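Local coordinates for protein thiosulfate reductase (PDB 2VPZ) that probably reduces polysulfide or thiosulfate, as a molybdopterin oxidoreductase that binds molybdenum, two molybdopterin guanine dinucleotide cofactors and a [4Fe-4S] cluster, at residues I440-S445 / Q470-W475; L461-D466 / V478-A483. All blocks are in the same frame, centred on the assembly; numbering follows the deposited sequence.

How the contacts relate
Contacts 1 and 2 line one MGD cofactor from neighbouring parts of the fold, and their centres are 11 Å apart. Contact 1 grips the pyrophosphate side, and contact 2 holds the guanine and its ribose. Their segments alternate along the chain: the loop segment 470-475 of contact 1 runs between the two strands of contact 2. They also touch directly. Y462 OH of contact 2 is probably hydrogen-bonded to H472 O of contact 1, and it packs against L442 CD1 at 3.3 Å. V473 O meets I479 CG1 at 3.6 Å. The molybdenum is farther off, with the side chain of I440 about 11 Å from it.

Contact 1 (I440-S445 / Q470-W475); sequences INLFHS and QEHVMW. With MGD (2-amino-5,6-dimercapto-7-methyl-3,7,8a,9-tetrahydro-8-oxa-1,3,9,10-tetraaza-anthracen-4-one guanosine dinucleotide), chain H.
F443 packs against E471, H472 and W475, reaching from the short helix 442-445 into the loop 470-475. Its CB starts 4.0 Å from E471 OE2. Further out, CD1 lies 3.3 Å from E471 CD, with E471 CG at the ring edge. CE1 comes within 3.3 Å of E471 O. One face of the ring is covered by H472 CB, 3.7 Å above the plane and over its centre, a CH-pi contact. At the tip, CZ and CE1 point into the face of W475. This is an edge-to-face pair, with the F443 centroid 5.1 Å from that of the W475 five-membered ring and the planes at 84°.

In H472, CG sits between the backbone N and the carbonyl carbon (chi1 77°), which sets the face of the imidazole against N441 CA, a CH-pi contact. L442 N lies over the centre of the same face, and V473 CG2 covers the opposite face toward the rim. I440 O is 3.1 Å from H472 CE1, and MGD O3' lies at the ring edge.

The polar ends are tied down. E471 is held by a salt bridge to K453 and a hydrogen bond to Y718. A water links E471 OE2 to H444 NE2. K453 also makes a cation-pi contact with F443.

N441 and S445 meet the cofactor. N441, the centre of an inverse gamma turn, donates its backbone N to MGD O2A at 3.0 Å in a nearly straight bond (171°). S445 OG donates to MGD O3A, also at 3.0 Å. N441 O accepts from H444 N and S445 N, at the start of the short helix.

The chemistry implies a contact that probably relies mainly on ring and carbon packing, while N441 N and S445 OG bond the pyrophosphate.

Contact 2 (L461-D466 / V478-A483); sequences LYVAID and VILPEA. With MGD (2-amino-5,6-dimercapto-7-methyl-3,7,8a,9-tetrahydro-8-oxa-1,3,9,10-tetraaza-anthracen-4-one guanosine dinucleotide), chain H.
V463 lies beside V478, the two side chains pointing the same way. V463 CG1, set opposite the backbone N (chi1 -164°), is 4.2 Å from V478 CB and also touches L480 CD1. Farther along, I465 CG2 packs at 4.2 Å on L480 CB. I521 of helix 518-528 touches both I465 and L480, while I124 of helix 117-134 meets V463 and V478.

The backbones of 462-466 and 479-481 pair in parallel, their directions 19° apart. L480 N donates to A464 O at 3.2 Å, and E482 N to D466 O at 3.0 Å. Between these two bonds, D466 N reaches L480 O in a weak one. Strand 435-438 pairs with the other edge of 462-466.

The cofactor sits at the C-terminal ends of both strands, as is common for nucleotides on parallel sheets. D466 grips the ribose with both carboxylate oxygens. OD1 accepts from MGD O3' at 2.7 Å, and OD2 from MGD O2' at 2.6 Å. A leucine in its place would probably leave both ribose hydroxyls without their acceptors and let the sugar shift.

E482 OE1 accepts from MGD N1 at 2.6 Å and, weakly, from MGD N2. It is also bonded to Y438 OH. I465 O takes a further bond from MGD N2 at 3.0 Å. These acceptors match the N1 and N2 donors of guanine. Adenine has no such pair of donors there, so the chemistry is consistent with a preference for guanine over adenine.

Contact 1 (I440-S445 / Q470-W475)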
loop_
_atom_site.group_PDB
_atom_site.type_symbol
_atom_site.label_atom_id
_atom_site.label_comp_id
_atom_site.label_asym_id
_atom_site.label_seq_id
_atom_site.Cartn_x
_atom_site.Cartn_y
_atom_site.Cartn_z
ATOM N N ILE A 440 -19.956 12.608 -44.236
ATOM C CA ILE A 440 -20.227 13.628 -43.219
ATOM C C ILE A 440 -21.623 13.299 -42.649
ATOM O O ILE A 440 -22.579 13.082 -43.399
ATOM C CB ILE A 440 -20.086 15.105 -43.885
ATOM C CG1 ILE A 440 -20.149 16.205 -42.828
ATOM C CG2 ILE A 440 -21.129 15.290 -44.988
ATOM C CD1 ILE A 440 -21.565 16.640 -42.438
ATOM N N ASN A 441 -21.731 13.201 -41.328
ATOM C CA ASN A 441 -22.977 12.793 -40.664
ATOM C C ASN A 441 -24.023 13.933 -40.553
ATOM O O ASN A 441 -24.076 14.643 -39.558
ATOM C CB ASN A 441 -22.634 12.190 -39.282
ATOM C CG ASN A 441 -23.522 10.997 -38.908
ATOM O OD1 ASN A 441 -23.035 9.954 -38.440
ATOM N ND2 ASN A 441 -24.825 11.157 -39.098
ATOM N N LEU A 442 -24.866 14.081 -41.576
ATOM C CA LEU A 442 -25.893 15.127 -41.577
ATOM C C LEU A 442 -26.764 15.187 -40.303
ATOM O O LEU A 442 -27.031 16.277 -39.777
ATOM C CB LEU A 442 -26.793 15.042 -42.834
ATOM C CG LEU A 442 -26.160 15.197 -44.225
ATOM C CD1 LEU A 442 -27.257 15.123 -45.325
ATOM C CD2 LEU A 442 -25.362 16.524 -44.317
ATOM N N PHE A 443 -27.208 14.036 -39.795
ATOM C CA PHE A 443 -28.064 13.989 -38.598
ATOM C C PHE A 443 -27.357 13.939 -37.213
ATOM O O PHE A 443 -28.029 13.999 -36.185
ATOM C CB PHE A 443 -29.091 12.826 -38.709
ATOM C CG PHE A 443 -29.994 12.873 -39.954
ATOM C CD1 PHE A 443 -30.665 11.715 -40.391
ATOM C CD2 PHE A 443 -30.163 14.055 -40.691
ATOM C CE1 PHE A 443 -31.486 11.729 -41.544
ATOM C CE2 PHE A 443 -30.988 14.092 -41.857
ATOM C CZ PHE A 443 -31.645 12.925 -42.280
ATOM N N HIS A 444 -26.030 13.821 -37.155
ATOM C CA HIS A 444 -25.334 13.793 -35.860
ATOM C C HIS A 444 -24.309 14.947 -35.683
ATOM O O HIS A 444 -23.987 15.337 -34.551
ATOM C CB HIS A 444 -24.643 12.409 -35.584
ATOM C CG HIS A 444 -25.557 11.262 -35.295
ATOM N ND1 HIS A 444 -25.751 10.762 -34.041
ATOM C CD2 HIS A 444 -26.338 10.532 -36.102
ATOM C CE1 HIS A 444 -26.627 9.782 -34.081
ATOM N NE2 HIS A 444 -27.003 9.622 -35.331
ATOM N N SER A 445 -23.812 15.503 -36.785
ATOM C CA SER A 445 -22.798 16.562 -36.739
ATOM C C SER A 445 -23.269 18.021 -36.944
ATOM O O SER A 445 -22.478 18.952 -36.748
ATOM C CB SER A 445 -21.659 16.249 -37.714
ATOM O OG SER A 445 -21.151 14.944 -37.576
ATOM N N GLN A 470 -26.208 4.492 -42.740
ATOM C CA GLN A 470 -26.560 5.376 -41.617
ATOM C C GLN A 470 -27.963 5.979 -41.779
ATOM O O GLN A 470 -28.579 5.798 -42.821
ATOM C CB GLN A 470 -25.546 6.482 -41.531
ATOM C CG GLN A 470 -24.145 6.043 -41.244
ATOM C CD GLN A 470 -23.666 6.578 -39.911
ATOM O OE1 GLN A 470 -22.535 6.344 -39.476
ATOM N NE2 GLN A 470 -24.560 7.324 -39.250
ATOM N N GLU A 471 -28.448 6.732 -40.795
ATOM C CA GLU A 471 -29.779 7.317 -40.953
ATOM C C GLU A 471 -29.876 8.441 -42.012
ATOM O O GLU A 471 -30.953 8.652 -42.579
ATOM C CB GLU A 471 -30.381 7.843 -39.626
ATOM C CG GLU A 471 -31.788 8.392 -39.842
ATOM C CD GLU A 471 -32.249 9.330 -38.750
ATOM O OE1 GLU A 471 -33.431 9.749 -38.781
ATOM O OE2 GLU A 471 -31.422 9.651 -37.869
ATOM N N HIS A 472 -28.801 9.162 -42.307
ATOM C CA HIS A 472 -28.841 10.245 -43.329
ATOM C C HIS A 472 -28.406 9.799 -44.760
ATOM O O HIS A 472 -28.500 10.580 -45.689
ATOM C CB HIS A 472 -27.919 11.414 -43.003
ATOM C CG HIS A 472 -26.494 11.148 -43.268
ATOM N ND1 HIS A 472 -25.853 11.509 -44.403
ATOM C CD2 HIS A 472 -25.633 10.390 -42.594
ATOM C CE1 HIS A 472 -24.647 10.988 -44.422
ATOM N NE2 HIS A 472 -24.486 10.298 -43.320
ATOM N N VAL A 473 -27.874 8.589 -44.915
ATOM C CA VAL A 473 -27.471 8.072 -46.229
ATOM C C VAL A 473 -28.732 7.501 -46.942
ATOM O O VAL A 473 -28.880 7.591 -48.176
ATOM C CB VAL A 473 -26.373 6.929 -46.127
ATOM C CG1 VAL A 473 -26.083 6.311 -47.503
ATOM C CG2 VAL A 473 -25.075 7.480 -45.484
ATOM N N MET A 474 -29.641 6.936 -46.157
ATOM C CA MET A 474 -30.884 6.365 -46.650
ATOM C C MET A 474 -32.022 7.393 -46.885
ATOM O O MET A 474 -33.205 7.051 -46.897
ATOM C CB MET A 474 -31.352 5.191 -45.759
ATOM C CG MET A 474 -30.244 4.189 -45.361
ATOM S SD MET A 474 -29.327 3.511 -46.788
ATOM C CE MET A 474 -30.633 2.502 -47.610
ATOM N N TRP A 475 -31.647 8.664 -47.043
ATOM C CA TRP A 475 -32.587 9.757 -47.410
ATOM C C TRP A 475 -32.164 10.266 -48.792
ATOM O O TRP A 475 -32.746 11.220 -49.314
ATOM C CB TRP A 475 -32.536 10.948 -46.452
ATOM C CG TRP A 475 -33.433 10.835 -45.270
ATOM C CD1 TRP A 475 -33.477 9.813 -44.354
ATOM C CD2 TRP A 475 -34.430 11.780 -44.857
ATOM N NE1 TRP A 475 -34.436 10.073 -43.402
ATOM C CE2 TRP A 475 -35.026 11.276 -43.678
ATOM C CE3 TRP A 475 -34.858 13.019 -45.357
ATOM C CZ2 TRP A 475 -36.058 11.954 -43.003
ATOM C CZ3 TRP A 475 -35.878 13.703 -44.696
ATOM C CH2 TRP A 475 -36.461 13.164 -43.514
HETATM P PB MGD H . -18.875 11.032 -37.989
HETATM O O1B MGD H . -20.031 10.868 -37.050
HETATM O O2B MGD H . -17.696 10.116 -37.874
HETATM O O3B MGD H . -18.567 12.615 -37.924
HETATM O O3A MGD H . -18.191 15.094 -37.871
HETATM P PA MGD H . -18.213 13.867 -38.891
HETATM O O1A MGD H . -16.876 13.456 -39.487
HETATM O O2A MGD H . -19.385 14.104 -39.776
HETATM O "O5'" MGD H . -19.374 10.860 -39.465
HETATM C "C5'" MGD H . -18.565 10.245 -40.468
HETATM C "C4'" MGD H . -19.517 9.837 -41.593
HETATM O "O4'" MGD H . -18.590 9.473 -42.610
HETATM C "C3'" MGD H . -20.354 8.613 -41.329
HETATM O "O3'" MGD H . -21.484 8.719 -42.206
HETATM C "C2'" MGD H . -19.405 7.483 -41.761
HETATM O "O2'" MGD H . -20.193 6.362 -42.065
HETATM C "C1'" MGD H . -18.707 8.067 -42.991
HETATM N N9 MGD H . -17.360 7.518 -43.403
HETATM C C8 MGD H . -16.403 7.067 -42.592
HETATM N N7 MGD H . -15.284 6.675 -43.244
HETATM C C5 MGD H . -15.482 6.924 -44.557
HETATM C C6 MGD H . -14.687 6.809 -45.859
HETATM O O6 MGD H . -13.508 6.310 -45.907
HETATM N N1 MGD H . -15.333 7.238 -46.993
HETATM C C2 MGD H . -16.604 7.747 -47.014
HETATM N N2 MGD H . -17.230 8.164 -48.158
HETATM N N3 MGD H . -17.301 7.876 -45.877
HETATM C C4 MGD H . -16.855 7.487 -44.637
HETATM C C10 MGD H . -16.986 15.476 -37.139
HETATM C C11 MGD H . -17.247 16.803 -36.511
HETATM O O11 MGD H . -18.552 16.711 -35.939
HETATM C C12 MGD H . -16.263 17.298 -35.516
HETATM S S12 MGD H . -14.578 17.307 -35.831
HETATM C C13 MGD H . -16.638 17.835 -34.355
HETATM S S13 MGD H . -15.634 18.378 -33.145
HETATM C C14 MGD H . -17.979 18.088 -33.930
HETATM N N15 MGD H . -18.283 17.211 -32.763
HETATM C C16 MGD H . -19.611 17.204 -32.409
HETATM C C17 MGD H . -20.167 16.944 -31.078
HETATM O O17 MGD H . -19.408 16.641 -30.110
HETATM N N18 MGD H . -21.487 17.050 -30.918
HETATM C C19 MGD H . -22.332 17.376 -31.916
HETATM N N19 MGD H . -23.687 17.409 -31.737
HETATM N N20 MGD H . -21.868 17.653 -33.137
HETATM C C21 MGD H . -20.582 17.568 -33.459
HETATM N N22 MGD H . -20.180 17.787 -34.715
HETATM C C23 MGD H . -18.826 17.870 -35.146
HETATM O O HOH W 1 -29.170 8.303 -36.496
#

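Contact 2 (L461-D466 / V478-A483)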
loop_
_atom_site.group_PDB
_atom_site.type_symbol
_atom_site.label_atom_id
_atom_site.label_comp_id
_atom_site.label_asym_id
_atom_site.label_seq_id
_atom_site.Cartn_x
_atom_site.Cartn_y
_atom_site.Cartn_z
ATOM N N LEU A 461 -31.792 17.515 -56.050
ATOM C CA LEU A 461 -30.844 16.396 -56.027
ATOM C C LEU A 461 -30.016 16.315 -54.718
ATOM O O LEU A 461 -29.514 17.324 -54.216
ATOM C CB LEU A 461 -29.883 16.422 -57.248
ATOM C CG LEU A 461 -28.726 15.406 -57.296
ATOM C CD1 LEU A 461 -29.222 14.036 -57.816
ATOM C CD2 LEU A 461 -27.559 15.942 -58.167
ATOM N N TYR A 462 -29.935 15.121 -54.141
ATOM C CA TYR A 462 -29.162 14.895 -52.928
ATOM C C TYR A 462 -28.372 13.561 -53.015
ATOM O O TYR A 462 -28.939 12.461 -52.976
ATOM C CB TYR A 462 -30.057 14.962 -51.653
ATOM C CG TYR A 462 -29.471 14.317 -50.407
ATOM C CD1 TYR A 462 -28.135 14.536 -50.034
ATOM C CD2 TYR A 462 -30.229 13.428 -49.632
ATOM C CE1 TYR A 462 -27.558 13.877 -48.924
ATOM C CE2 TYR A 462 -29.674 12.762 -48.525
ATOM C CZ TYR A 462 -28.335 12.985 -48.170
ATOM O OH TYR A 462 -27.786 12.331 -47.097
ATOM N N VAL A 463 -27.059 13.668 -53.210
ATOM C CA VAL A 463 -26.210 12.489 -53.315
ATOM C C VAL A 463 -25.355 12.302 -52.031
ATOM O O VAL A 463 -24.890 13.269 -51.417
ATOM C CB VAL A 463 -25.274 12.514 -54.592
ATOM C CG1 VAL A 463 -24.732 11.109 -54.858
ATOM C CG2 VAL A 463 -26.063 13.030 -55.836
ATOM N N ALA A 464 -25.182 11.054 -51.590
ATOM C CA ALA A 464 -24.380 10.730 -50.408
ATOM C C ALA A 464 -23.398 9.604 -50.734
ATOM O O ALA A 464 -23.806 8.560 -51.220
ATOM C CB ALA A 464 -25.295 10.340 -49.206
ATOM N N ILE A 465 -22.111 9.838 -50.456
ATOM C CA ILE A 465 -21.007 8.882 -50.726
ATOM C C ILE A 465 -20.519 8.428 -49.334
ATOM O O ILE A 465 -19.980 9.226 -48.554
ATOM C CB ILE A 465 -19.888 9.598 -51.550
ATOM C CG1 ILE A 465 -20.521 10.579 -52.542
ATOM C CG2 ILE A 465 -19.003 8.555 -52.261
ATOM C CD1 ILE A 465 -19.575 11.142 -53.621
ATOM N N ASP A 466 -20.671 7.133 -49.034
ATOM C CA ASP A 466 -20.356 6.620 -47.694
ATOM C C ASP A 466 -20.071 5.109 -47.703
ATOM O O ASP A 466 -19.983 4.508 -48.777
ATOM C CB ASP A 466 -21.598 6.873 -46.808
ATOM C CG ASP A 466 -21.250 7.197 -45.323
ATOM O OD1 ASP A 466 -21.517 8.347 -44.890
ATOM O OD2 ASP A 466 -20.760 6.312 -44.608
ATOM N N VAL A 478 -29.810 8.212 -55.069
ATOM C CA VAL A 478 -28.426 7.776 -55.341
ATOM C C VAL A 478 -27.473 7.794 -54.130
ATOM O O VAL A 478 -27.157 8.856 -53.530
ATOM C CB VAL A 478 -27.639 8.566 -56.496
ATOM C CG1 VAL A 478 -26.622 7.614 -57.186
ATOM C CG2 VAL A 478 -28.578 9.164 -57.536
ATOM N N ILE A 479 -27.027 6.579 -53.803
ATOM C CA ILE A 479 -26.095 6.225 -52.738
ATOM C C ILE A 479 -24.902 5.628 -53.511
ATOM O O ILE A 479 -25.103 4.740 -54.328
ATOM C CB ILE A 479 -26.685 5.096 -51.786
ATOM C CG1 ILE A 479 -27.875 5.610 -50.983
ATOM C CG2 ILE A 479 -25.575 4.560 -50.841
ATOM C CD1 ILE A 479 -28.869 4.525 -50.504
ATOM N N LEU A 480 -23.679 6.108 -53.278
ATOM C CA LEU A 480 -22.484 5.554 -53.947
ATOM C C LEU A 480 -21.558 4.919 -52.878
ATOM O O LEU A 480 -21.092 5.628 -51.975
ATOM C CB LEU A 480 -21.749 6.660 -54.760
ATOM C CG LEU A 480 -22.583 7.534 -55.726
ATOM C CD1 LEU A 480 -21.712 8.618 -56.389
ATOM C CD2 LEU A 480 -23.279 6.659 -56.804
ATOM N N PRO A 481 -21.285 3.578 -52.954
ATOM C CA PRO A 481 -20.401 2.939 -51.958
ATOM C C PRO A 481 -18.895 3.177 -52.124
ATOM O O PRO A 481 -18.310 2.701 -53.110
ATOM C CB PRO A 481 -20.798 1.467 -52.012
ATOM C CG PRO A 481 -21.219 1.255 -53.463
ATOM C CD PRO A 481 -21.817 2.599 -53.919
ATOM N N GLU A 482 -18.268 3.894 -51.192
ATOM C CA GLU A 482 -16.841 4.151 -51.299
ATOM C C GLU A 482 -16.019 2.978 -50.810
ATOM O O GLU A 482 -16.478 2.101 -50.052
ATOM C CB GLU A 482 -16.347 5.419 -50.525
ATOM C CG GLU A 482 -15.119 6.054 -51.248
ATOM C CD GLU A 482 -14.240 7.012 -50.416
ATOM O OE1 GLU A 482 -14.740 7.626 -49.463
ATOM O OE2 GLU A 482 -13.045 7.148 -50.773
ATOM N N ALA A 483 -14.799 2.930 -51.316
ATOM C CA ALA A 483 -13.883 1.905 -50.923
ATOM C C ALA A 483 -13.242 2.489 -49.688
ATOM O O ALA A 483 -13.011 3.697 -49.547
ATOM C CB ALA A 483 -12.862 1.601 -52.013
HETATM P PB MGD H . -18.875 11.032 -37.989
HETATM O O1B MGD H . -20.031 10.868 -37.050
HETATM O O2B MGD H . -17.696 10.116 -37.874
HETATM O O3B MGD H . -18.567 12.615 -37.924
HETATM O O3A MGD H . -18.191 15.094 -37.871
HETATM P PA MGD H . -18.213 13.867 -38.891
HETATM O O1A MGD H . -16.876 13.456 -39.487
HETATM O O2A MGD H . -19.385 14.104 -39.776
HETATM O "O5'" MGD H . -19.374 10.860 -39.465
HETATM C "C5'" MGD H . -18.565 10.245 -40.468
HETATM C "C4'" MGD H . -19.517 9.837 -41.593
HETATM O "O4'" MGD H . -18.590 9.473 -42.610
HETATM C "C3'" MGD H . -20.354 8.613 -41.329
HETATM O "O3'" MGD H . -21.484 8.719 -42.206
HETATM C "C2'" MGD H . -19.405 7.483 -41.761
HETATM O "O2'" MGD H . -20.193 6.362 -42.065
HETATM C "C1'" MGD H . -18.707 8.067 -42.991
HETATM N N9 MGD H . -17.360 7.518 -43.403
HETATM C C8 MGD H . -16.403 7.067 -42.592
HETATM N N7 MGD H . -15.284 6.675 -43.244
HETATM C C5 MGD H . -15.482 6.924 -44.557
HETATM C C6 MGD H . -14.687 6.809 -45.859
HETATM O O6 MGD H . -13.508 6.310 -45.907
HETATM N N1 MGD H . -15.333 7.238 -46.993
HETATM C C2 MGD H . -16.604 7.747 -47.014
HETATM N N2 MGD H . -17.230 8.164 -48.158
HETATM N N3 MGD H . -17.301 7.876 -45.877
HETATM C C4 MGD H . -16.855 7.487 -44.637
HETATM C C10 MGD H . -16.986 15.476 -37.139
HETATM C C11 MGD H . -17.247 16.803 -36.511
HETATM O O11 MGD H . -18.552 16.711 -35.939
HETATM C C12 MGD H . -16.263 17.298 -35.516
HETATM S S12 MGD H . -14.578 17.307 -35.831
HETATM C C13 MGD H . -16.638 17.835 -34.355
HETATM S S13 MGD H . -15.634 18.378 -33.145
HETATM C C14 MGD H . -17.979 18.088 -33.930
HETATM N N15 MGD H . -18.283 17.211 -32.763
HETATM C C16 MGD H . -19.611 17.204 -32.409
HETATM C C17 MGD H . -20.167 16.944 -31.078
HETATM O O17 MGD H . -19.408 16.641 -30.110
HETATM N N18 MGD H . -21.487 17.050 -30.918
HETATM C C19 MGD H . -22.332 17.376 -31.916
HETATM N N19 MGD H . -23.687 17.409 -31.737
HETATM N N20 MGD H . -21.868 17.653 -33.137
HETATM C C21 MGD H . -20.582 17.568 -33.459
HETATM N N22 MGD H . -20.180 17.787 -34.715
HETATM C C23 MGD H . -18.826 17.870 -35.146
#